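Local coordinates for YcgJ protein (Bacillus subtilis, PDB 1XXL) that is of unknown specificity but probably transfers methyl groups from S-adenosylmethionine, at residues A[95-100]-A[122-127]. Sequence-based numbering, arbitrary orientation.
Sequences YAAHHF and LVDHYA. With SO4 (sulfate ion), chain D.
A buried carboxylate-histidine contact, flanked by aromatic rings, joins His98 to Asp124 where the loop after strand 88-94 packs against the neighbouring parallel strand 118-125 in the methyltransferase sheet. Asp124 OD2 receives His98 ND1 at 2.7 Å on its syn lone pair, close to the plane of the imidazole. Asp124 OD1 takes two weak bonds, from His98 ND1 and from the backbone N of His98, the latter at 2.9 Å, and also rests against Ala97 CB. The His98 ring reaches back to the acid because its CG lies between backbone N and carbonyl carbon (chi1 60°). A second, more bent hydrogen bond comes to OD2 from His125 N, from above the carboxylate plane. The His125 ring forms an offset stack with that of His98, planes 30° apart, while His125 ND1 is hydrogen-bonded to Glu151. One residue earlier on the strand, Val123 O accepts from Tyr95 N at 2.7 Å, and a water bridges the same carbonyl to Ala96 N. Val123 CG1 sits over one face of the Tyr95 ring, 3.8 Å from its centroid, a CH-pi contact; the phenol OH donates to a sulfate ion, probably from the crystallisation liquor. With an alanine in place of Asp124, His98 ND1 would probably lose its acceptor and the imidazole be freer to turn, with the loop less firmly fixed to the strand. The loop lies next to Arg94 and Gly29, which bind S-adenosylmethionine. Sharing one carboxylate between side-chain and backbone N-H groups would be expected to offset much of its buried charge, and it sets the orientation of His98.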
ATOM      1  N   TYR A  95       0.317  -0.708  -1.482  1.00 13.32           N
ATOM      2  CA  TYR A  95      -1.020  -1.089  -1.046  1.00 13.91           C
ATOM      3  C   TYR A  95      -1.021  -2.025   0.157  1.00 14.63           C
ATOM      4  O   TYR A  95      -1.811  -2.960   0.238  1.00 15.71           O
ATOM      5  CB  TYR A  95      -1.844  -1.657  -2.221  1.00 14.08           C
ATOM      6  CG  TYR A  95      -2.064  -0.658  -3.352  1.00 12.84           C
ATOM      7  CD1 TYR A  95      -2.773   0.523  -3.141  1.00 13.22           C
ATOM      8  CD2 TYR A  95      -1.578  -0.906  -4.634  1.00 14.18           C
ATOM      9  CE1 TYR A  95      -3.010   1.432  -4.183  1.00 13.45           C
ATOM     10  CE2 TYR A  95      -1.789   0.014  -5.695  1.00 14.13           C
ATOM     11  CZ  TYR A  95      -2.506   1.170  -5.461  1.00 13.38           C
ATOM     12  OH  TYR A  95      -2.705   2.066  -6.472  1.00 12.55           O
ATOM     13  N   ALA A  96      -0.137  -1.759   1.115  1.00 14.57           N
ATOM     14  CA  ALA A  96      -0.045  -2.588   2.312  1.00 14.19           C
ATOM     15  C   ALA A  96      -0.352  -1.838   3.606  1.00 14.01           C
ATOM     16  O   ALA A  96      -0.821  -2.441   4.553  1.00 14.11           O
ATOM     17  CB  ALA A  96       1.352  -3.203   2.392  1.00 14.35           C
ATOM     18  N   ALA A  97      -0.057  -0.545   3.662  1.00 14.13           N
ATOM     19  CA  ALA A  97      -0.169   0.225   4.923  1.00 14.39           C
ATOM     20  C   ALA A  97      -1.557   0.196   5.560  1.00 14.32           C
ATOM     21  O   ALA A  97      -1.676   0.212   6.798  1.00 13.62           O
ATOM     22  CB  ALA A  97       0.266   1.654   4.713  1.00 13.98           C
ATOM     23  N   HIS A  98      -2.598   0.161   4.731  1.00 14.20           N
ATOM     24  CA  HIS A  98      -3.963   0.107   5.262  1.00 15.28           C
ATOM     25  C   HIS A  98      -4.266  -1.161   6.068  1.00 14.63           C
ATOM     26  O   HIS A  98      -5.272  -1.217   6.767  1.00 14.06           O
ATOM     27  CB  HIS A  98      -5.026   0.340   4.165  1.00 15.14           C
ATOM     28  CG  HIS A  98      -4.997  -0.654   3.048  1.00 16.45           C
ATOM     29  ND1 HIS A  98      -4.279  -0.449   1.885  1.00 17.65           N
ATOM     30  CD2 HIS A  98      -5.641  -1.838   2.890  1.00 18.10           C
ATOM     31  CE1 HIS A  98      -4.463  -1.480   1.077  1.00 18.32           C
ATOM     32  NE2 HIS A  98      -5.276  -2.340   1.668  1.00 16.50           N
ATOM     33  N   HIS A  99      -3.391  -2.157   5.974  1.00 15.41           N
ATOM     34  CA  HIS A  99      -3.491  -3.387   6.755  1.00 16.87           C
ATOM     35  C   HIS A  99      -2.623  -3.393   8.020  1.00 17.03           C
ATOM     36  O   HIS A  99      -2.715  -4.329   8.789  1.00 17.03           O
ATOM     37  CB  HIS A  99      -3.073  -4.594   5.911  1.00 18.35           C
ATOM     38  CG  HIS A  99      -4.044  -4.954   4.838  1.00 20.55           C
ATOM     39  ND1 HIS A  99      -3.644  -5.276   3.559  1.00 26.00           N
ATOM     40  CD2 HIS A  99      -5.395  -5.045   4.852  1.00 24.19           C
ATOM     41  CE1 HIS A  99      -4.714  -5.556   2.830  1.00 27.57           C
ATOM     42  NE2 HIS A  99      -5.791  -5.412   3.590  1.00 26.36           N
ATOM     43  N   PHE A 100      -1.787  -2.378   8.238  1.00 17.10           N
ATOM     44  CA  PHE A 100      -0.925  -2.336   9.427  1.00 18.09           C
ATOM     45  C   PHE A 100      -1.769  -2.198  10.689  1.00 17.96           C
ATOM     46  O   PHE A 100      -2.659  -1.390  10.726  1.00 18.33           O
ATOM     47  CB  PHE A 100       0.034  -1.131   9.395  1.00 18.14           C
ATOM     48  CG  PHE A 100       1.081  -1.177   8.330  1.00 18.07           C
ATOM     49  CD1 PHE A 100       1.328  -2.312   7.588  1.00 19.11           C
ATOM     50  CD2 PHE A 100       1.840  -0.062   8.087  1.00 19.21           C
ATOM     51  CE1 PHE A 100       2.321  -2.312   6.630  1.00 19.13           C
ATOM     52  CE2 PHE A 100       2.831  -0.063   7.130  1.00 19.38           C
ATOM     53  CZ  PHE A 100       3.073  -1.197   6.414  1.00 19.70           C
ATOM     54  N   LEU A 122       6.048   4.843  -0.767  1.00  9.82           N
ATOM     55  CA  LEU A 122       4.802   4.396  -0.206  1.00 10.25           C
ATOM     56  C   LEU A 122       3.686   4.633  -1.199  1.00 10.01           C
ATOM     57  O   LEU A 122       3.436   5.777  -1.577  1.00  9.21           O
ATOM     58  CB  LEU A 122       4.562   5.177   1.090  1.00  9.72           C
ATOM     59  CG  LEU A 122       3.213   5.078   1.756  1.00 11.16           C
ATOM     60  CD1 LEU A 122       3.006   3.680   2.288  1.00 11.58           C
ATOM     61  CD2 LEU A 122       3.100   6.123   2.873  1.00 12.43           C
ATOM     62  N   VAL A 123       3.042   3.546  -1.638  1.00  9.25           N
ATOM     63  CA  VAL A 123       1.838   3.624  -2.432  1.00  9.48           C
ATOM     64  C   VAL A 123       0.687   3.071  -1.625  1.00  9.69           C
ATOM     65  O   VAL A 123       0.764   1.964  -1.090  1.00  9.39           O
ATOM     66  CB  VAL A 123       1.957   2.838  -3.806  1.00 10.01           C
ATOM     67  CG1 VAL A 123       0.595   2.689  -4.497  1.00  9.73           C
ATOM     68  CG2 VAL A 123       2.903   3.547  -4.684  1.00  9.78           C
ATOM     69  N   ASP A 124      -0.377   3.854  -1.526  1.00 10.20           N
ATOM     70  CA  ASP A 124      -1.601   3.347  -0.975  1.00 10.49           C
ATOM     71  C   ASP A 124      -2.756   4.207  -1.436  1.00 10.06           C
ATOM     72  O   ASP A 124      -2.573   5.270  -2.003  1.00  9.41           O
ATOM     73  CB  ASP A 124      -1.524   3.267   0.575  1.00 11.17           C
ATOM     74  CG  ASP A 124      -2.350   2.104   1.152  1.00 13.03           C
ATOM     75  OD1 ASP A 124      -2.210   1.856   2.370  1.00 15.11           O
ATOM     76  OD2 ASP A 124      -3.143   1.456   0.406  1.00 11.29           O
ATOM     77  N   HIS A 125      -3.964   3.726  -1.215  1.00 10.17           N
ATOM     78  CA  HIS A 125      -5.092   4.618  -1.307  1.00 11.08           C
ATOM     79  C   HIS A 125      -5.219   5.333   0.053  1.00 11.08           C
ATOM     80  O   HIS A 125      -4.684   4.873   1.063  1.00 12.14           O
ATOM     81  CB  HIS A 125      -6.388   3.960  -1.804  1.00 11.56           C
ATOM     82  CG  HIS A 125      -6.607   2.575  -1.316  1.00 13.19           C
ATOM     83  ND1 HIS A 125      -7.280   2.303  -0.151  1.00 14.98           N
ATOM     84  CD2 HIS A 125      -6.262   1.378  -1.848  1.00 16.88           C
ATOM     85  CE1 HIS A 125      -7.331   0.993   0.026  1.00 17.24           C
ATOM     86  NE2 HIS A 125      -6.713   0.409  -0.987  1.00 17.84           N
ATOM     87  N   TYR A 126      -5.820   6.505   0.036  1.00 10.37           N
ATOM     88  CA  TYR A 126      -5.855   7.348   1.211  1.00 10.79           C
ATOM     89  C   TYR A 126      -7.254   7.915   1.453  1.00 10.88           C
ATOM     90  O   TYR A 126      -8.082   7.958   0.562  1.00 11.35           O
ATOM     91  CB  TYR A 126      -4.806   8.456   1.074  1.00  9.75           C
ATOM     92  CG  TYR A 126      -5.012   9.425  -0.075  1.00  9.28           C
ATOM     93  CD1 TYR A 126      -4.418   9.215  -1.312  1.00  8.52           C
ATOM     94  CD2 TYR A 126      -5.799  10.543   0.085  1.00  6.82           C
ATOM     95  CE1 TYR A 126      -4.583  10.120  -2.349  1.00  7.99           C
ATOM     96  CE2 TYR A 126      -5.986  11.420  -0.930  1.00  8.83           C
ATOM     97  CZ  TYR A 126      -5.376  11.212  -2.154  1.00  8.88           C
ATOM     98  OH  TYR A 126      -5.599  12.099  -3.167  1.00 10.54           O
ATOM     99  N   ALA A 127      -7.476   8.351   2.684  1.00 12.25           N
ATOM    100  CA  ALA A 127      -8.704   9.004   3.117  1.00 11.92           C
ATOM    101  C   ALA A 127      -8.642  10.488   2.757  1.00 12.37           C
ATOM    102  O   ALA A 127      -7.633  11.146   3.011  1.00 12.57           O
ATOM    103  CB  ALA A 127      -8.849   8.862   4.621  1.00 12.11           C
TER
HETATM  104  S   SO4 D 404      -2.166   1.066  -9.892  1.00 19.87           S
HETATM  105  O1  SO4 D 404      -2.092   2.497 -10.014  1.00 21.96           O
HETATM  106  O2  SO4 D 404      -0.907   0.426 -10.298  1.00 17.03           O
HETATM  107  O3  SO4 D 404      -3.235   0.587 -10.697  1.00 24.82           O
HETATM  108  O4  SO4 D 404      -2.545   0.733  -8.565  1.00 24.69           O
HETATM  109  O   HOH W   1       1.062   0.839   1.347  1.00 14.06           O